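Local coordinates for protein insulinase family protease (Yersinia pestis, PDB 3GO9) that is predicted to be a protease of the insulinase (M16) family and binds zinc ions in the crystal, at residues A[88-91]-A[92-96]; A[122-125]-A[126-129]; A[223-226]-A[227-230]. All blocks are in the same frame, centred on the assembly; numbering follows the deposited sequence. Where two conformers were deposited one is given.

Contact 1 of 3, residues A[88-91]-A[92-96]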
ATOM      1  N   ALA A  88      27.247 -16.456  13.124  1.00 14.50           N
ATOM      2  CA  ALA A  88      28.054 -15.721  12.156  1.00 14.43           C
ATOM      3  C   ALA A  88      27.425 -15.698  10.782  1.00 14.45           C
ATOM      4  O   ALA A  88      27.376 -14.649  10.120  1.00 14.94           O
ATOM      5  CB  ALA A  88      29.519 -16.275  12.098  1.00 14.25           C
ATOM      6  N   GLN A  89      26.894 -16.832  10.356  1.00 13.62           N
ATOM      7  CA  GLN A  89      26.268 -16.882   9.039  1.00 13.48           C
ATOM      8  C   GLN A  89      24.981 -16.041   9.003  1.00 12.49           C
ATOM      9  O   GLN A  89      24.654 -15.395   7.959  1.00 10.66           O
ATOM     10  CB  GLN A  89      25.992 -18.321   8.678  1.00 14.34           C
ATOM     11  CG  GLN A  89      27.255 -19.171   8.468  1.00 15.86           C
ATOM     12  CD  GLN A  89      26.995 -20.645   8.393  1.00 19.18           C
ATOM     13  OE1 GLN A  89      25.978 -21.173   8.879  1.00 14.25           O
ATOM     14  NE2 GLN A  89      27.975 -21.367   7.817  1.00 19.65           N
ATOM     15  N   LEU A  90      24.229 -16.079  10.106  1.00 11.97           N
ATOM     16  CA  LEU A  90      22.963 -15.298  10.177  1.00 12.42           C
ATOM     17  C   LEU A  90      23.226 -13.812  10.117  1.00 12.16           C
ATOM     18  O   LEU A  90      22.559 -13.095   9.403  1.00 12.52           O
ATOM     19  CB  LEU A  90      22.173 -15.643  11.434  1.00 11.72           C
ATOM     20  CG  LEU A  90      20.840 -14.937  11.620  1.00 12.40           C
ATOM     21  CD1 LEU A  90      19.922 -15.294  10.540  1.00 12.13           C
ATOM     22  CD2 LEU A  90      20.253 -15.347  13.005  1.00 14.26           C
ATOM     23  N   GLN A  91      24.236 -13.385  10.859  1.00 12.39           N
ATOM     24  CA  GLN A  91      24.638 -11.985  10.873  1.00 13.63           C
ATOM     25  C   GLN A  91      25.138 -11.599   9.460  1.00 12.43           C
ATOM     26  O   GLN A  91      24.809 -10.514   8.955  1.00 13.30           O
ATOM     27  CB  GLN A  91      25.736 -11.753  11.915  1.00 14.17           C
ATOM     28  CG  GLN A  91      26.437 -10.388  11.788  1.00 17.88           C
ATOM     29  CD  GLN A  91      27.472 -10.139  12.882  1.00 21.20           C
ATOM     30  OE1 GLN A  91      28.596 -10.641  12.806  1.00 25.36           O
ATOM     31  NE2 GLN A  91      27.096  -9.321  13.893  1.00 25.10           N
ATOM     32  N   SER A  92      25.938 -12.465   8.829  1.00 13.52           N
ATOM     33  CA  SER A  92      26.491 -12.166   7.495  1.00 13.19           C
ATOM     34  C   SER A  92      25.341 -11.930   6.470  1.00 12.21           C
ATOM     35  O   SER A  92      25.393 -10.989   5.675  1.00 10.64           O
ATOM     36  CB  SER A  92      27.442 -13.255   7.026  1.00 14.41           C
ATOM     37  OG  SER A  92      27.757 -13.108   5.641  1.00 18.57           O
ATOM     38  N   LEU A  93      24.311 -12.767   6.516  1.00 10.76           N
ATOM     39  CA  LEU A  93      23.186 -12.589   5.609  1.00 10.97           C
ATOM     40  C   LEU A  93      22.563 -11.223   5.792  1.00 10.35           C
ATOM     41  O   LEU A  93      22.334 -10.504   4.809  1.00  9.71           O
ATOM     42  CB  LEU A  93      22.112 -13.668   5.784  1.00 11.44           C
ATOM     43  CG  LEU A  93      20.806 -13.427   5.077  1.00 10.00           C
ATOM     44  CD1 LEU A  93      20.968 -13.403   3.553  1.00 12.64           C
ATOM     45  CD2 LEU A  93      19.814 -14.575   5.486  1.00 10.50           C
ATOM     46  N   TRP A  94      22.227 -10.884   7.043  1.00  9.84           N
ATOM     47  CA  TRP A  94      21.461  -9.680   7.297  1.00 10.47           C
ATOM     48  C   TRP A  94      22.281  -8.387   7.104  1.00 11.00           C
ATOM     49  O   TRP A  94      21.749  -7.384   6.712  1.00 11.11           O
ATOM     50  CB  TRP A  94      20.760  -9.762   8.635  1.00 10.67           C
ATOM     51  CG  TRP A  94      19.572 -10.614   8.520  1.00 10.41           C
ATOM     52  CD1 TRP A  94      19.400 -11.886   8.961  1.00 11.57           C
ATOM     53  CD2 TRP A  94      18.379 -10.260   7.834  1.00 10.53           C
ATOM     54  NE1 TRP A  94      18.151 -12.346   8.596  1.00 10.22           N
ATOM     55  CE2 TRP A  94      17.509 -11.360   7.901  1.00  9.19           C
ATOM     56  CE3 TRP A  94      17.963  -9.110   7.154  1.00 10.29           C
ATOM     57  CZ2 TRP A  94      16.222 -11.332   7.333  1.00 10.48           C
ATOM     58  CZ3 TRP A  94      16.687  -9.086   6.597  1.00 11.34           C
ATOM     59  CH2 TRP A  94      15.855 -10.153   6.705  1.00 10.35           C
ATOM     60  N   GLN A  95      23.592  -8.454   7.292  1.00 11.58           N
ATOM     61  CA  GLN A  95      24.466  -7.369   6.922  1.00 11.84           C
ATOM     62  C   GLN A  95      24.523  -7.081   5.451  1.00 11.93           C
ATOM     63  O   GLN A  95      24.975  -6.004   5.058  1.00 13.47           O
ATOM     64  CB  GLN A  95      25.895  -7.616   7.421  1.00 12.31           C
ATOM     65  CG  GLN A  95      25.966  -7.385   8.914  1.00 12.84           C
ATOM     66  CD  GLN A  95      27.314  -7.539   9.504  1.00 18.14           C
ATOM     67  OE1 GLN A  95      28.128  -8.337   9.055  1.00 15.77           O
ATOM     68  NE2 GLN A  95      27.550  -6.811  10.589  1.00 23.71           N
ATOM     69  N   GLN A  96      24.081  -8.032   4.644  1.00 10.95           N
ATOM     70  CA  GLN A  96      24.087  -7.888   3.190  1.00 11.08           C
ATOM     71  C   GLN A  96      22.670  -8.083   2.658  1.00 11.62           C
ATOM     72  O   GLN A  96      22.478  -8.388   1.475  1.00 13.18           O
ATOM     73  CB  GLN A  96      25.018  -8.928   2.592  1.00 11.71           C
ATOM     74  CG  GLN A  96      26.475  -8.794   3.050  1.00 12.99           C
ATOM     75  CD  GLN A  96      27.332  -9.980   2.586  1.00 13.56           C
ATOM     76  OE1 GLN A  96      28.045  -9.876   1.594  1.00 14.74           O
ATOM     77  NE2 GLN A  96      27.317 -11.081   3.351  1.00 11.12           N
TER
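Ser92, Leu93, Trp94 and Gln95 each donate their backbone N-H to the carbonyl four residues earlier, from Ala88, Gln89, Leu90 and Gln91, the last of these four running 2.9 Å from Gln95 N to Gln91 O at 162°. On one flank Leu90 and Trp94 lie side by side and point the same way. Leu90 CD1 comes up to the indole at its edge, in the ring plane, 3.8 Å from Trp94 CD1, and both side chains also touch Trp134, whose ring meets that of Trp94 edge-to-face. These i to i+4 pairs are the last turns of helix 87-95 of the M16 insulinase region, which packs its apolar stripe, Leu90, Leu93 and Trp94, against helix 125-140 and neighbouring loops; large apolar side chains suit this packed side, where the two leucines are buried. The exposed flank instead carries glutamines. Gln91 and Gln95 bring their amides into a stack with planes only 6° apart, and Gln91 CG lies 3.8 Å from Gln95 CD. At the helix end, with CG beside its own backbone N (chi1 -61°) and the amide turned at chi3, Gln96 NE2 donates to Ser92 O at 3.0 Å, arriving above the carbonyl plane. Gln96 OE1 accepts from Arg124, so both ends of the amide are used.

Contact 2 of 3, residues A[122-125]-A[126-129]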
ATOM      1  N   ASN A 122      23.506  -7.964  -6.261  1.00 18.34           N
ATOM      2  CA  ASN A 122      23.494  -8.664  -7.512  1.00 20.51           C
ATOM      3  C   ASN A 122      24.675  -9.628  -7.614  1.00 20.33           C
ATOM      4  O   ASN A 122      25.689  -9.449  -6.939  1.00 17.98           O
ATOM      5  CB  ASN A 122      23.514  -7.670  -8.679  1.00 21.98           C
ATOM      6  CG  ASN A 122      22.662  -8.141  -9.850  1.00 27.76           C
ATOM      7  OD1 ASN A 122      22.488  -9.352 -10.107  1.00 34.03           O
ATOM      8  ND2 ASN A 122      22.070  -7.193 -10.520  1.00 32.46           N
ATOM      9  N   ASN A 123      24.486 -10.694  -8.369  1.00 19.09           N
ATOM     10  CA  ASN A 123      25.590 -11.618  -8.660  1.00 19.65           C
ATOM     11  C   ASN A 123      26.207 -12.247  -7.418  1.00 18.22           C
ATOM     12  O   ASN A 123      27.427 -12.403  -7.320  1.00 15.92           O
ATOM     13  CB  ASN A 123      26.675 -10.937  -9.507  1.00 20.23           C
ATOM     14  CG  ASN A 123      27.660 -11.947 -10.071  1.00 24.86           C
ATOM     15  OD1 ASN A 123      27.277 -13.091 -10.353  1.00 31.78           O
ATOM     16  ND2 ASN A 123      28.928 -11.569 -10.171  1.00 30.35           N
ATOM     17  N   ARG A 124      25.329 -12.617  -6.472  1.00 15.50           N
ATOM     18  CA  ARG A 124      25.721 -13.317  -5.250  1.00 15.54           C
ATOM     19  C   ARG A 124      24.827 -14.536  -5.094  1.00 16.21           C
ATOM     20  O   ARG A 124      23.878 -14.524  -4.284  1.00 13.21           O
ATOM     21  CB  ARG A 124      25.591 -12.386  -4.019  1.00 14.42           C
ATOM     22  CG  ARG A 124      26.605 -11.227  -3.989  1.00 15.70           C
ATOM     23  CD  ARG A 124      28.043 -11.731  -3.840  1.00 14.32           C
ATOM     24  NE  ARG A 124      28.236 -12.590  -2.673  1.00 12.91           N
ATOM     25  CZ  ARG A 124      28.460 -12.172  -1.416  1.00 15.38           C
ATOM     26  NH1 ARG A 124      28.486 -10.874  -1.153  1.00 19.29           N
ATOM     27  NH2 ARG A 124      28.577 -13.034  -0.401  1.00 16.70           N
ATOM     28  N   PRO A 125      25.143 -15.623  -5.828  1.00 17.17           N
ATOM     29  CA  PRO A 125      24.339 -16.863  -5.725  1.00 18.02           C
ATOM     30  C   PRO A 125      24.390 -17.467  -4.340  1.00 16.18           C
ATOM     31  O   PRO A 125      23.394 -18.073  -3.896  1.00 16.12           O
ATOM     32  CB  PRO A 125      24.953 -17.806  -6.789  1.00 19.08           C
ATOM     33  CG  PRO A 125      26.289 -17.178  -7.112  1.00 19.48           C
ATOM     34  CD  PRO A 125      26.124 -15.695  -6.929  1.00 18.10           C
ATOM     35  N   ASP A 126      25.488 -17.224  -3.605  1.00 14.20           N
ATOM     36  CA  ASP A 126      25.593 -17.708  -2.270  1.00 14.58           C
ATOM     37  C   ASP A 126      24.565 -17.069  -1.390  1.00 13.08           C
ATOM     38  O   ASP A 126      23.932 -17.770  -0.586  1.00 11.36           O
ATOM     39  CB  ASP A 126      26.985 -17.524  -1.667  1.00 15.54           C
ATOM     40  CG  ASP A 126      27.537 -16.115  -1.772  1.00 16.69           C
ATOM     41  OD1 ASP A 126      27.240 -15.319  -2.690  1.00 18.21           O
ATOM     42  OD2 ASP A 126      28.405 -15.842  -0.926  1.00 20.92           O
ATOM     43  N   LEU A 127      24.403 -15.763  -1.529  1.00 11.86           N
ATOM     44  CA  LEU A 127      23.459 -15.051  -0.661  1.00 11.10           C
ATOM     45  C   LEU A 127      22.000 -15.350  -1.049  1.00 11.00           C
ATOM     46  O   LEU A 127      21.121 -15.406  -0.203  1.00 10.55           O
ATOM     47  CB  LEU A 127      23.707 -13.528  -0.643  1.00 10.76           C
ATOM     48  CG  LEU A 127      24.978 -13.145   0.075  1.00 11.48           C
ATOM     49  CD1 LEU A 127      25.187 -11.646  -0.171  1.00 13.36           C
ATOM     50  CD2 LEU A 127      24.873 -13.488   1.591  1.00 15.47           C
ATOM     51  N   LEU A 128      21.756 -15.615  -2.327  1.00 11.13           N
ATOM     52  CA  LEU A 128      20.435 -16.065  -2.740  1.00 11.47           C
ATOM     53  C   LEU A 128      20.102 -17.397  -2.084  1.00 11.67           C
ATOM     54  O   LEU A 128      19.003 -17.551  -1.551  1.00 10.69           O
ATOM     55  CB  LEU A 128      20.320 -16.122  -4.259  1.00 12.94           C
ATOM     56  CG  LEU A 128      19.027 -16.702  -4.803  1.00 15.11           C
ATOM     57  CD1 LEU A 128      17.828 -15.849  -4.456  1.00 15.40           C
ATOM     58  CD2 LEU A 128      19.167 -16.790  -6.316  1.00 16.48           C
ATOM     59  N   LYS A 129      21.048 -18.342  -2.093  1.00 11.59           N
ATOM     60  CA  LYS A 129      20.854 -19.602  -1.393  1.00 12.79           C
ATOM     61  C   LYS A 129      20.573 -19.366   0.089  1.00 11.41           C
ATOM     62  O   LYS A 129      19.661 -19.966   0.640  1.00 12.94           O
ATOM     63  CB  LYS A 129      22.070 -20.526  -1.573  1.00 13.73           C
ATOM     64  CG  LYS A 129      22.030 -21.780  -0.737  1.00 19.29           C
ATOM     65  CD  LYS A 129      23.070 -22.822  -1.175  1.00 23.77           C
ATOM     66  CE  LYS A 129      23.330 -23.897  -0.059  1.00 27.24           C
ATOM     67  NZ  LYS A 129      24.790 -24.256   0.086  1.00 33.98           N
TER
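Arg124 and Asp126 are joined by a salt bridge in which the guanidinium grips the carboxylate side-on, one nitrogen to each oxygen. Arg124 NE lies 2.9 Å from Asp126 OD1 and meets the syn lone pair of that oxygen, although OD1 is somewhat tilted from the guanidinium plane. The partner bond, from Arg124 NH2 to Asp126 OD2, is also 2.9 Å and almost straight at 178°, with OD2 practically in that plane. The two flat groups are nevertheless turned 36° against each other. Asp126 turns its carboxylate back toward the arginine with CG between its backbone N and carbonyl carbon (chi1 52°), while the arginine chain bends at chi2 and chi3 to curl back over the start of the helix.

Backbone hydrogen bonds make Arg124 the N-cap residue of helix 125-140, which follows strand 114-120. Its carbonyl takes the N-H of Leu128 and, more weakly, that of Leu127, and Pro125 O receives Lys129 N. Proline suits the first turn because it has no N-H to offer there; an acidic Asp126 close behind would probably also be favoured by the helix dipole.

Van der Waals packing covers the guanidinium. Leu127 CD1 lies over the centre of one face, 3.5 Å from Arg124 CZ, so the same group is held at its edge by charge and covered on one face by hydrocarbon.

Contact 3 of 3, residues A[223-226]-A[227-230]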
ATOM      1  N   ARG A 223      15.119 -20.234 -14.517  1.00 13.82           N
ATOM      2  CA  ARG A 223      15.028 -21.686 -14.513  1.00 14.63           C
ATOM      3  C   ARG A 223      15.606 -22.225 -13.220  1.00 13.47           C
ATOM      4  O   ARG A 223      14.942 -23.066 -12.540  1.00 14.15           O
ATOM      5  CB  ARG A 223      15.716 -22.297 -15.763  1.00 13.30           C
ATOM      6  CG  ARG A 223      15.502 -23.820 -15.862  1.00 15.57           C
ATOM      7  CD  ARG A 223      16.109 -24.350 -17.171  1.00 15.19           C
ATOM      8  NE  ARG A 223      17.524 -24.014 -17.153  1.00 12.94           N
ATOM      9  CZ  ARG A 223      18.247 -23.591 -18.200  1.00 12.80           C
ATOM     10  NH1 ARG A 223      19.511 -23.292 -17.992  1.00 14.41           N
ATOM     11  NH2 ARG A 223      17.749 -23.462 -19.420  1.00 11.09           N
ATOM     12  N   SER A 224      16.791 -21.782 -12.830  1.00 13.07           N
ATOM     13  CA  SER A 224      17.369 -22.297 -11.590  0.60 13.86           C
ATOM     14  C   SER A 224      16.637 -21.817 -10.353  1.00 13.60           C
ATOM     15  O   SER A 224      16.491 -22.582  -9.421  1.00 13.67           O
ATOM     16  CB  SER A 224      18.880 -22.056 -11.446  0.60 14.31           C
ATOM     17  OG  SER A 224      19.224 -20.703 -11.333  0.60 17.59           O
ATOM     18  N   ILE A 225      16.136 -20.586 -10.353  1.00 13.26           N
ATOM     19  CA  ILE A 225      15.508 -20.114  -9.137  1.00 13.66           C
ATOM     20  C   ILE A 225      14.158 -20.812  -8.916  1.00 13.28           C
ATOM     21  O   ILE A 225      13.831 -21.106  -7.763  1.00 12.25           O
ATOM     22  CB  ILE A 225      15.430 -18.554  -9.108  1.00 14.18           C
ATOM     23  CG1 ILE A 225      15.441 -18.074  -7.655  1.00 17.35           C
ATOM     24  CG2 ILE A 225      14.305 -18.100  -9.954  1.00 14.67           C
ATOM     25  CD1 ILE A 225      14.995 -16.626  -7.432  1.00 18.75           C
ATOM     26  N   ALA A 226      13.402 -21.115  -9.986  1.00 12.94           N
ATOM     27  CA  ALA A 226      12.151 -21.892  -9.844  1.00 12.72           C
ATOM     28  C   ALA A 226      12.516 -23.205  -9.178  1.00 12.99           C
ATOM     29  O   ALA A 226      11.824 -23.638  -8.255  1.00 11.75           O
ATOM     30  CB  ALA A 226      11.435 -22.136 -11.176  1.00 14.03           C
ATOM     31  N   ALA A 227      13.585 -23.859  -9.636  1.00 12.60           N
ATOM     32  CA  ALA A 227      13.958 -25.126  -9.033  1.00 12.05           C
ATOM     33  C   ALA A 227      14.384 -24.979  -7.589  1.00 12.44           C
ATOM     34  O   ALA A 227      14.042 -25.801  -6.773  1.00 13.39           O
ATOM     35  CB  ALA A 227      15.032 -25.848  -9.860  1.00 14.18           C
ATOM     36  N   GLN A 228      15.078 -23.890  -7.257  1.00 11.85           N
ATOM     37  CA  GLN A 228      15.486 -23.673  -5.923  1.00 11.19           C
ATOM     38  C   GLN A 228      14.301 -23.394  -5.010  1.00 10.20           C
ATOM     39  O   GLN A 228      14.296 -23.772  -3.826  1.00 11.23           O
ATOM     40  CB  GLN A 228      16.383 -22.466  -5.877  1.00 12.75           C
ATOM     41  CG  GLN A 228      17.736 -22.726  -6.375  1.00 16.60           C
ATOM     42  CD  GLN A 228      18.528 -21.450  -6.267  1.00 22.00           C
ATOM     43  OE1 GLN A 228      18.356 -20.583  -7.075  1.00 22.99           O
ATOM     44  NE2 GLN A 228      19.293 -21.291  -5.174  1.00 27.99           N
ATOM     45  N   ILE A 229      13.357 -22.633  -5.535  1.00  9.70           N
ATOM     46  CA  ILE A 229      12.133 -22.346  -4.732  1.00  9.67           C
ATOM     47  C   ILE A 229      11.399 -23.648  -4.436  1.00 11.11           C
ATOM     48  O   ILE A 229      10.971 -23.888  -3.299  1.00 10.20           O
ATOM     49  CB  ILE A 229      11.224 -21.347  -5.457  1.00 10.75           C
ATOM     50  CG1 ILE A 229      11.855 -19.945  -5.438  1.00 11.59           C
ATOM     51  CG2 ILE A 229       9.752 -21.376  -4.903  1.00 10.67           C
ATOM     52  CD1 ILE A 229      11.222 -18.999  -6.468  1.00 14.10           C
ATOM     53  N   SER A 230      11.224 -24.493  -5.433  1.00 11.24           N
ATOM     54  CA  SER A 230      10.579 -25.797  -5.190  1.00 12.36           C
ATOM     55  C   SER A 230      11.289 -26.622  -4.142  1.00 13.31           C
ATOM     56  O   SER A 230      10.671 -27.170  -3.224  1.00 15.17           O
ATOM     57  CB  SER A 230      10.529 -26.576  -6.498  1.00 13.50           C
ATOM     58  OG  SER A 230       9.771 -27.745  -6.300  1.00 15.72           O
TER
HETATM   59  O   HOH W   1      19.243 -19.209  -9.057  1.00 23.16           O
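Ile225 and Gln228 cross at about a right angle, the glutamine lying across the helix surface beside the isoleucine, with Gln228 OE1 3.9 Å from Ile225 CG1. Gln228 OE1 also lies 3.5 Å from Ile225 CA, so the amide end rests against the backbone of the preceding turn. Gln228 keeps CG beside its own backbone N (chi1 -76°), which sends the extended chain alongside that turn, with CG near Ser224 O. In one conformer of Ser224 a water may bridge its OG to Gln228 OE1, but a second conformer leaves this bridge doubtful. Polar Ser224 and Gln228 suit a partly exposed side of the helix, where Gln228 also touches Leu132 of helix 125-140. The segment belongs to helix 222-233, which packs on strands 36-41 and 212-218 of the mixed sheet. Toward that sheet lie the branched side chains: Ile225 touches Leu39 and Val216, Ile229 touches Trp37 and Leu214. One turn apart, the two isoleucines approach each other only loosely, Ile225 CG1 being 4.5 Å from Ile229 CD1, but Ile229 CG1 comes to 3.3 Å from Ile225 O. Ile229 N donates to Ile225 O at 2.7 Å. Ala226, with its small methyl, touches Trp37, and Ser230 N bonds to Ala226 O.

Each contact is local to a single helix end or helical turn, so none closes a long loop; they follow in series along the chain, neither nesting nor crossing. Contact 1 comes first, in helix 87-95; after strands 107-109 and 114-120, contact 2 opens helix 125-140, and contact 3 follows much later in helix 222-233. Contact 2 is the middle member in space: it meets contact 1 through Arg124 and Gln96, while Leu128 packs on Ile225 and Gln228 of contact 3. Contacts 1 and 3 do not touch, their nearest atoms being about 12 Å apart. Helix 125-140 therefore links helix 87-95 to helix 222-233, which packs on strands 36-41 and 212-218.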